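Local coordinates for protein DNA endonuclease i-cvui (PDB 5A77) that probably serves intron homing as a LAGLIDADG endonuclease that, with magnesium, binds and cleaves double-stranded DNA as a dimer, at residues F18-V30 with Y39-T51. Sequence-based numbering, arbitrary orientation.
Sequences FVDADGCINAQIV and YQVRVSLTVFQST. With MG (magnesium ion), chain G; MG (magnesium ion), chain H; nucleotides of chain D; nucleotides of chain F.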
ATOM      1  N   PHE B  18       4.366   1.362   3.606  1.00 36.45           N
ATOM      2  CA  PHE B  18       3.149   0.565   3.638  1.00 35.33           C
ATOM      3  C   PHE B  18       1.920   1.415   3.951  1.00 36.16           C
ATOM      4  O   PHE B  18       0.877   1.284   3.302  1.00 35.14           O
ATOM      5  CB  PHE B  18       3.305  -0.557   4.661  1.00 34.83           C
ATOM      6  CG  PHE B  18       2.476  -1.756   4.374  1.00 36.73           C
ATOM      7  CD1 PHE B  18       2.857  -2.658   3.379  1.00 40.83           C
ATOM      8  CD2 PHE B  18       1.328  -2.014   5.109  1.00 39.65           C
ATOM      9  CE1 PHE B  18       2.099  -3.797   3.120  1.00 41.72           C
ATOM     10  CE2 PHE B  18       0.558  -3.154   4.860  1.00 43.01           C
ATOM     11  CZ  PHE B  18       0.942  -4.043   3.857  1.00 46.48           C
ATOM     12  N   VAL B  19       2.048   2.288   4.944  1.00 35.63           N
ATOM     13  CA  VAL B  19       0.956   3.178   5.322  1.00 39.51           C
ATOM     14  C   VAL B  19       0.570   4.131   4.165  1.00 42.67           C
ATOM     15  O   VAL B  19      -0.619   4.340   3.900  1.00 43.81           O
ATOM     16  CB  VAL B  19       1.322   3.994   6.587  1.00 38.02           C
ATOM     17  CG1 VAL B  19       0.260   5.038   6.886  1.00 38.36           C
ATOM     18  CG2 VAL B  19       1.501   3.056   7.776  1.00 43.26           C
ATOM     19  N   ASP B  20       1.556   4.686   3.459  1.00 38.14           N
ATOM     20  CA  ASP B  20       1.252   5.568   2.323  1.00 41.79           C
ATOM     21  C   ASP B  20       0.372   4.885   1.279  1.00 43.44           C
ATOM     22  O   ASP B  20      -0.348   5.554   0.539  1.00 41.35           O
ATOM     23  CB  ASP B  20       2.532   6.063   1.644  1.00 37.20           C
ATOM     24  CG  ASP B  20       3.053   7.334   2.252  1.00 41.05           C
ATOM     25  OD1 ASP B  20       2.242   8.097   2.808  1.00 44.92           O
ATOM     26  OD2 ASP B  20       4.272   7.578   2.183  1.00 42.71           O
ATOM     27  N   ALA B  21       0.437   3.554   1.220  1.00 41.94           N
ATOM     28  CA  ALA B  21      -0.305   2.812   0.211  1.00 40.93           C
ATOM     29  C   ALA B  21      -1.598   2.243   0.771  1.00 42.86           C
ATOM     30  O   ALA B  21      -2.653   2.407   0.173  1.00 45.35           O
ATOM     31  CB  ALA B  21       0.548   1.708  -0.371  1.00 41.90           C
ATOM     32  N   ASP B  22      -1.522   1.570   1.915  1.00 43.48           N
ATOM     33  CA  ASP B  22      -2.730   1.007   2.527  1.00 47.60           C
ATOM     34  C   ASP B  22      -2.927   1.380   3.973  1.00 46.77           C
ATOM     35  O   ASP B  22      -3.321   0.537   4.772  1.00 51.46           O
ATOM     36  CB  ASP B  22      -2.737  -0.509   2.414  1.00 48.08           C
ATOM     37  CG  ASP B  22      -3.199  -0.974   1.058  1.00 51.06           C
ATOM     38  OD1 ASP B  22      -3.898  -0.174   0.388  1.00 53.92           O
ATOM     39  OD2 ASP B  22      -2.857  -2.115   0.665  1.00 48.72           O
ATOM     40  N   GLY B  23      -2.654   2.633   4.306  1.00 38.98           N
ATOM     41  CA  GLY B  23      -2.893   3.119   5.646  1.00 42.36           C
ATOM     42  C   GLY B  23      -4.012   4.143   5.697  1.00 44.34           C
ATOM     43  O   GLY B  23      -4.556   4.562   4.675  1.00 44.93           O
ATOM     44  N   CYS B  24      -4.361   4.544   6.908  1.00 42.93           N
ATOM     45  CA  CYS B  24      -5.398   5.531   7.118  1.00 40.33           C
ATOM     46  C   CYS B  24      -5.025   6.323   8.345  1.00 41.54           C
ATOM     47  O   CYS B  24      -5.111   5.814   9.466  1.00 44.17           O
ATOM     48  CB  CYS B  24      -6.770   4.872   7.292  1.00 41.12           C
ATOM     49  SG  CYS B  24      -8.167   6.031   7.383  1.00 45.49           S
ATOM     50  N   ILE B  25      -4.571   7.551   8.125  1.00 38.10           N
ATOM     51  CA  ILE B  25      -4.321   8.491   9.207  1.00 38.41           C
ATOM     52  C   ILE B  25      -5.481   9.465   9.263  1.00 39.24           C
ATOM     53  O   ILE B  25      -5.611  10.325   8.399  1.00 38.85           O
ATOM     54  CB  ILE B  25      -2.999   9.237   9.008  1.00 37.75           C
ATOM     55  CG1 ILE B  25      -1.881   8.218   8.758  1.00 35.23           C
ATOM     56  CG2 ILE B  25      -2.716  10.180  10.194  1.00 32.58           C
ATOM     57  CD1 ILE B  25      -0.500   8.791   8.873  1.00 39.10           C
ATOM     58  N   ASN B  26      -6.332   9.315  10.271  1.00 41.47           N
ATOM     59  CA  ASN B  26      -7.628   9.977  10.248  1.00 41.09           C
ATOM     60  C   ASN B  26      -7.949  10.731  11.532  1.00 42.24           C
ATOM     61  O   ASN B  26      -7.259  10.608  12.545  1.00 41.06           O
ATOM     62  CB  ASN B  26      -8.729   8.944   9.968  1.00 44.60           C
ATOM     63  CG  ASN B  26      -9.968   9.560   9.331  1.00 46.03           C
ATOM     64  OD1 ASN B  26      -9.941  10.699   8.877  1.00 44.54           O
ATOM     65  ND2 ASN B  26     -11.056   8.799   9.287  1.00 49.89           N
ATOM     66  N   ALA B  27      -9.008  11.523  11.466  1.00 42.26           N
ATOM     67  CA  ALA B  27      -9.516  12.259  12.606  1.00 39.08           C
ATOM     68  C   ALA B  27     -11.009  12.412  12.413  1.00 38.40           C
ATOM     69  O   ALA B  27     -11.458  13.099  11.488  1.00 37.59           O
ATOM     70  CB  ALA B  27      -8.844  13.601  12.729  1.00 38.57           C
ATOM     71  N   GLN B  28     -11.766  11.740  13.271  1.00 38.65           N
ATOM     72  CA  GLN B  28     -13.221  11.733  13.205  1.00 42.65           C
ATOM     73  C   GLN B  28     -13.847  12.415  14.407  1.00 40.60           C
ATOM     74  O   GLN B  28     -13.334  12.340  15.523  1.00 39.93           O
ATOM     75  CB  GLN B  28     -13.761  10.302  13.129  1.00 39.96           C
ATOM     76  CG  GLN B  28     -12.963   9.397  12.251  1.00 48.09           C
ATOM     77  CD  GLN B  28     -13.025   7.961  12.705  1.00 46.47           C
ATOM     78  OE1 GLN B  28     -12.051   7.429  13.238  1.00 47.41           O
ATOM     79  NE2 GLN B  28     -14.177   7.323  12.500  1.00 46.54           N
ATOM     80  N   ILE B  29     -14.977  13.061  14.165  1.00 43.20           N
ATOM     81  CA  ILE B  29     -15.826  13.527  15.241  1.00 43.15           C
ATOM     82  C   ILE B  29     -16.857  12.445  15.573  1.00 45.29           C
ATOM     83  O   ILE B  29     -17.749  12.180  14.768  1.00 46.64           O
ATOM     84  CB  ILE B  29     -16.535  14.825  14.856  1.00 40.45           C
ATOM     85  CG1 ILE B  29     -15.495  15.902  14.547  1.00 42.86           C
ATOM     86  CG2 ILE B  29     -17.464  15.274  15.979  1.00 37.46           C
ATOM     87  CD1 ILE B  29     -16.029  17.072  13.742  1.00 40.95           C
ATOM     88  N   VAL B  30     -16.741  11.805  16.736  1.00 40.09           N
ATOM     89  CA  VAL B  30     -17.754  10.832  17.107  1.00 36.98           C
ATOM     90  C   VAL B  30     -18.641  11.373  18.213  1.00 44.16           C
ATOM     91  O   VAL B  30     -18.189  12.035  19.162  1.00 42.15           O
ATOM     92  CB  VAL B  30     -17.151   9.464  17.539  1.00 40.34           C
ATOM     93  CG1 VAL B  30     -16.132   8.975  16.512  1.00 36.63           C
ATOM     94  CG2 VAL B  30     -16.546   9.517  18.942  1.00 39.63           C
ATOM     95  N   TYR B  39     -19.468  15.351  22.075  1.00 38.36           N
ATOM     96  CA  TYR B  39     -18.586  14.898  20.996  1.00 41.57           C
ATOM     97  C   TYR B  39     -17.138  14.682  21.416  1.00 39.08           C
ATOM     98  O   TYR B  39     -16.596  15.390  22.267  1.00 39.61           O
ATOM     99  CB  TYR B  39     -18.616  15.887  19.810  1.00 41.93           C
ATOM    100  CG  TYR B  39     -19.928  15.922  19.055  1.00 39.42           C
ATOM    101  CD1 TYR B  39     -20.232  14.960  18.106  1.00 43.32           C
ATOM    102  CD2 TYR B  39     -20.864  16.913  19.295  1.00 44.36           C
ATOM    103  CE1 TYR B  39     -21.429  14.989  17.415  1.00 43.59           C
ATOM    104  CE2 TYR B  39     -22.065  16.951  18.607  1.00 46.21           C
ATOM    105  CZ  TYR B  39     -22.340  15.985  17.669  1.00 44.85           C
ATOM    106  OH  TYR B  39     -23.533  16.017  16.983  1.00 46.42           O
ATOM    107  N   GLN B  40     -16.527  13.694  20.779  1.00 40.82           N
ATOM    108  CA  GLN B  40     -15.127  13.344  20.966  1.00 42.06           C
ATOM    109  C   GLN B  40     -14.459  13.428  19.603  1.00 42.26           C
ATOM    110  O   GLN B  40     -15.055  13.042  18.599  1.00 43.42           O
ATOM    111  CB  GLN B  40     -14.990  11.923  21.556  1.00 38.83           C
ATOM    112  CG  GLN B  40     -13.555  11.436  21.748  1.00 39.63           C
ATOM    113  CD  GLN B  40     -13.385   9.930  21.505  1.00 38.11           C
ATOM    114  OE1 GLN B  40     -14.329   9.232  21.140  1.00 34.53           O
ATOM    115  NE2 GLN B  40     -12.165   9.437  21.684  1.00 33.64           N
ATOM    116  N   VAL B  41     -13.239  13.943  19.546  1.00 40.36           N
ATOM    117  CA  VAL B  41     -12.482  13.869  18.302  1.00 35.71           C
ATOM    118  C   VAL B  41     -11.533  12.673  18.407  1.00 42.19           C
ATOM    119  O   VAL B  41     -10.658  12.640  19.280  1.00 45.31           O
ATOM    120  CB  VAL B  41     -11.725  15.174  18.015  1.00 39.01           C
ATOM    121  CG1 VAL B  41     -10.707  14.975  16.919  1.00 43.41           C
ATOM    122  CG2 VAL B  41     -12.711  16.276  17.607  1.00 38.25           C
ATOM    123  N   ARG B  42     -11.745  11.665  17.559  1.00 37.58           N
ATOM    124  CA  ARG B  42     -10.927  10.456  17.601  1.00 37.86           C
ATOM    125  C   ARG B  42      -9.790  10.588  16.607  1.00 33.39           C
ATOM    126  O   ARG B  42     -10.029  10.900  15.457  1.00 38.72           O
ATOM    127  CB  ARG B  42     -11.771   9.200  17.298  1.00 36.03           C
ATOM    128  CG  ARG B  42     -10.971   7.884  17.098  1.00 37.58           C
ATOM    129  CD  ARG B  42     -11.891   6.651  16.860  1.00 32.05           C
ATOM    130  NE  ARG B  42     -12.843   6.486  17.960  1.00 37.38           N
ATOM    131  CZ  ARG B  42     -14.061   5.957  17.853  1.00 36.85           C
ATOM    132  NH1 ARG B  42     -14.493   5.509  16.678  1.00 32.60           N
ATOM    133  NH2 ARG B  42     -14.852   5.891  18.928  1.00 35.09           N
ATOM    134  N   VAL B  43      -8.558  10.382  17.063  1.00 30.45           N
ATOM    135  CA  VAL B  43      -7.411  10.278  16.173  1.00 33.13           C
ATOM    136  C   VAL B  43      -6.979   8.802  16.011  1.00 36.41           C
ATOM    137  O   VAL B  43      -7.013   8.029  16.981  1.00 34.20           O
ATOM    138  CB  VAL B  43      -6.225  11.126  16.684  1.00 31.87           C
ATOM    139  CG1 VAL B  43      -6.593  12.608  16.713  1.00 36.90           C
ATOM    140  CG2 VAL B  43      -5.788  10.662  18.054  1.00 30.48           C
ATOM    141  N   SER B  44      -6.587   8.405  14.799  1.00 29.21           N
ATOM    142  CA  SER B  44      -6.136   7.029  14.570  1.00 37.77           C
ATOM    143  C   SER B  44      -5.301   6.806  13.320  1.00 39.76           C
ATOM    144  O   SER B  44      -5.552   7.395  12.263  1.00 39.26           O
ATOM    145  CB  SER B  44      -7.334   6.072  14.521  1.00 41.17           C
ATOM    146  OG  SER B  44      -8.300   6.494  13.577  1.00 44.31           O
ATOM    147  N   LEU B  45      -4.299   5.942  13.462  1.00 38.56           N
ATOM    148  CA  LEU B  45      -3.616   5.352  12.322  1.00 39.86           C
ATOM    149  C   LEU B  45      -4.111   3.924  12.163  1.00 41.87           C
ATOM    150  O   LEU B  45      -4.058   3.141  13.112  1.00 40.50           O
ATOM    151  CB  LEU B  45      -2.094   5.375  12.507  1.00 41.12           C
ATOM    152  CG  LEU B  45      -1.227   4.766  11.395  1.00 39.74           C
ATOM    153  CD1 LEU B  45       0.107   5.466  11.340  1.00 44.26           C
ATOM    154  CD2 LEU B  45      -1.003   3.281  11.608  1.00 44.59           C
ATOM    155  N   THR B  46      -4.574   3.568  10.969  1.00 44.89           N
ATOM    156  CA  THR B  46      -5.064   2.209  10.749  1.00 41.46           C
ATOM    157  C   THR B  46      -4.444   1.624   9.480  1.00 40.86           C
ATOM    158  O   THR B  46      -4.300   2.313   8.478  1.00 42.59           O
ATOM    159  CB  THR B  46      -6.605   2.181  10.648  1.00 42.20           C
ATOM    160  OG1 THR B  46      -7.170   2.289  11.962  1.00 46.05           O
ATOM    161  CG2 THR B  46      -7.078   0.868  10.058  1.00 42.57           C
ATOM    162  N   VAL B  47      -4.054   0.357   9.535  1.00 39.62           N
ATOM    163  CA  VAL B  47      -3.499  -0.341   8.384  1.00 40.91           C
ATOM    164  C   VAL B  47      -4.375  -1.560   8.062  1.00 43.54           C
ATOM    165  O   VAL B  47      -4.754  -2.319   8.959  1.00 37.70           O
ATOM    166  CB  VAL B  47      -2.037  -0.776   8.640  1.00 35.43           C
ATOM    167  CG1 VAL B  47      -1.574  -1.760   7.595  1.00 38.26           C
ATOM    168  CG2 VAL B  47      -1.123   0.427   8.678  1.00 34.93           C
ATOM    169  N   PHE B  48      -4.714  -1.725   6.785  1.00 43.19           N
ATOM    170  CA  PHE B  48      -5.604  -2.801   6.358  1.00 43.93           C
ATOM    171  C   PHE B  48      -4.868  -3.908   5.627  1.00 43.17           C
ATOM    172  O   PHE B  48      -3.982  -3.644   4.823  1.00 48.22           O
ATOM    173  CB  PHE B  48      -6.708  -2.269   5.448  1.00 42.89           C
ATOM    174  CG  PHE B  48      -7.467  -1.122   6.026  1.00 45.34           C
ATOM    175  CD1 PHE B  48      -8.541  -1.339   6.879  1.00 46.19           C
ATOM    176  CD2 PHE B  48      -7.119   0.181   5.710  1.00 43.07           C
ATOM    177  CE1 PHE B  48      -9.248  -0.268   7.403  1.00 42.78           C
ATOM    178  CE2 PHE B  48      -7.815   1.237   6.233  1.00 45.14           C
ATOM    179  CZ  PHE B  48      -8.880   1.015   7.078  1.00 42.54           C
ATOM    180  N   GLN B  49      -5.241  -5.149   5.911  1.00 45.10           N
ATOM    181  CA  GLN B  49      -4.759  -6.277   5.130  1.00 44.78           C
ATOM    182  C   GLN B  49      -5.765  -7.411   5.179  1.00 45.97           C
ATOM    183  O   GLN B  49      -6.532  -7.533   6.139  1.00 46.65           O
ATOM    184  CB  GLN B  49      -3.391  -6.761   5.621  1.00 42.32           C
ATOM    185  CG  GLN B  49      -2.558  -7.440   4.500  1.00 48.09           C
ATOM    186  CD  GLN B  49      -2.305  -6.505   3.311  1.00 46.58           C
ATOM    187  OE1 GLN B  49      -2.144  -5.293   3.485  1.00 47.47           O
ATOM    188  NE2 GLN B  49      -2.289  -7.059   2.103  1.00 46.28           N
ATOM    189  N   SER B  50      -5.775  -8.222   4.127  1.00 46.38           N
ATOM    190  CA  SER B  50      -6.618  -9.405   4.080  1.00 48.34           C
ATOM    191  C   SER B  50      -6.198 -10.341   5.204  1.00 45.76           C
ATOM    192  O   SER B  50      -5.015 -10.412   5.543  1.00 42.50           O
ATOM    193  CB  SER B  50      -6.518 -10.091   2.708  1.00 51.06           C
ATOM    194  OG  SER B  50      -7.034 -11.414   2.745  1.00 53.30           O
ATOM    195  N   THR B  51      -7.169 -11.036   5.792  1.00 47.74           N
ATOM    196  CA  THR B  51      -6.895 -11.952   6.904  1.00 51.08           C
ATOM    197  C   THR B  51      -6.048 -13.120   6.412  1.00 51.43           C
ATOM    198  O   THR B  51      -5.414 -13.821   7.206  1.00 55.44           O
ATOM    199  CB  THR B  51      -8.198 -12.484   7.563  1.00 50.34           C
ATOM    200  OG1 THR B  51      -9.087 -11.389   7.819  1.00 52.55           O
ATOM    201  CG2 THR B  51      -7.898 -13.182   8.882  1.00 45.80           C
TER
HETATM  202 MG    MG G1164      -3.648   2.570  -1.872  1.00 55.09          MG
HETATM  203 MG    MG H1615      -2.999  -4.089  -0.788  1.00 52.11          MG
ATOM    204  P    DC D  14      -5.357  -6.021   0.729  1.00 51.75           P
ATOM    205  OP1  DC D  14      -4.049  -5.478   0.283  1.00 46.24           O
ATOM    206  OP2  DC D  14      -5.431  -7.317   1.444  1.00 42.26           O
ATOM    207  O5'  DC D  14      -6.133  -4.929   1.631  1.00 50.99           O
ATOM    208  C5'  DC D  14      -5.715  -3.564   1.629  1.00 49.01           C
ATOM    209  C4'  DC D  14      -6.724  -2.658   0.919  1.00 48.55           C
ATOM    210  O4'  DC D  14      -8.022  -3.310   0.807  1.00 46.57           O
ATOM    211  C3'  DC D  14      -6.988  -1.315   1.618  1.00 44.07           C
ATOM    212  O3'  DC D  14      -6.668  -0.221   0.735  1.00 48.76           O
ATOM    213  C2'  DC D  14      -8.492  -1.369   1.957  1.00 44.22           C
ATOM    214  C1'  DC D  14      -9.005  -2.313   0.889  1.00 45.17           C
ATOM    215  N1   DC D  14     -10.366  -2.948   1.163  1.00 45.35           N
ATOM    216  C2   DC D  14     -11.539  -2.184   1.017  1.00 43.24           C
ATOM    217  O2   DC D  14     -11.447  -0.994   0.692  1.00 43.60           O
ATOM    218  N3   DC D  14     -12.746  -2.773   1.235  1.00 40.66           N
ATOM    219  C4   DC D  14     -12.808  -4.063   1.574  1.00 43.64           C
ATOM    220  N4   DC D  14     -14.017  -4.601   1.774  1.00 42.93           N
ATOM    221  C5   DC D  14     -11.632  -4.862   1.720  1.00 43.47           C
ATOM    222  C6   DC D  14     -10.445  -4.269   1.501  1.00 44.37           C
TER
ATOM    223  OP3  DG F   1      -6.159   5.233   0.446  1.00 57.82           O
ATOM    224  P    DG F   1      -5.322   4.135   0.999  1.00 60.78           P
ATOM    225  OP1  DG F   1      -5.225   3.094  -0.053  1.00 57.82           O
ATOM    226  OP2  DG F   1      -4.080   4.741   1.534  1.00 56.86           O
ATOM    227  O5'  DG F   1      -6.064   3.504   2.268  1.00 56.74           O
ATOM    228  C5'  DG F   1      -7.072   2.489   2.100  1.00 54.93           C
ATOM    229  C4'  DG F   1      -8.442   3.130   2.144  1.00 50.00           C
ATOM    230  O4'  DG F   1      -9.491   2.132   2.246  1.00 46.26           O
ATOM    231  C3'  DG F   1      -8.654   4.081   3.306  1.00 48.00           C
ATOM    232  O3'  DG F   1      -9.243   5.217   2.795  1.00 50.62           O
ATOM    233  C2'  DG F   1      -9.615   3.314   4.226  1.00 45.18           C
ATOM    234  C1'  DG F   1     -10.435   2.568   3.201  1.00 45.09           C
ATOM    235  N9   DG F   1     -11.140   1.390   3.687  1.00 42.15           N
ATOM    236  C8   DG F   1     -10.602   0.303   4.340  1.00 41.72           C
ATOM    237  N7   DG F   1     -11.478  -0.637   4.583  1.00 41.20           N
ATOM    238  C5   DG F   1     -12.659  -0.151   4.034  1.00 41.35           C
ATOM    239  C6   DG F   1     -13.946  -0.724   3.985  1.00 41.96           C
ATOM    240  O6   DG F   1     -14.318  -1.805   4.435  1.00 44.74           O
ATOM    241  N1   DG F   1     -14.857   0.102   3.341  1.00 40.96           N
ATOM    242  C2   DG F   1     -14.563   1.322   2.807  1.00 41.27           C
ATOM    243  N2   DG F   1     -15.575   1.971   2.213  1.00 43.35           N
ATOM    244  N3   DG F   1     -13.359   1.875   2.844  1.00 41.97           N
ATOM    245  C4   DG F   1     -12.462   1.086   3.473  1.00 39.95           C
TER
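The first beta hairpin of the LAGLIDADG fold pairs here, the end of the LAGLIDADG helix packing on its second strand beside the magnesium-bound cleavage site. Hydrogen-bonded pairs (Asn-26 N to Ser-44 O, 2.9 Å) alternate with non-hydrogen-bonded ones such as Ile-25 with Leu-45. Branched aliphatic chains fill the buried face under helices 84-94 and 102-114, where Ile-25 CD1 meets Leu-45 CD1. At the helix, Val-19 CG2 and the Phe-18 ring edge take the two methyls of Val-47, CG1 lying 3.7 Å from Phe-18 CE2. The opposite face, more polar with Asn-26, Gln-28 and Arg-42, turns to the DNA. The bend at chi3 (-57°) brings the Arg-42 guanidinium over Val-30, whose CG1 lies against one face toward the rim; NH1 hydrogen-bonds O4 of a thymine. Phe-48's flat apolar ring suits a slot against a base: C8 of DG1 of chain F lies over its centre, Thr-46 CG2 on the opposite face toward the rim. With an alanine here, C8 and Thr-46 CG2 would probably lose the surface separating them, and Cys-24 CB its apolar neighbour. Asp-22 gives the metal a charged oxygen: OD2 binds one magnesium, shared with Ala-21 O of the second subunit, and OD1 accepts a 2.8 Å hydrogen bond from O3' of DC14 of chain D.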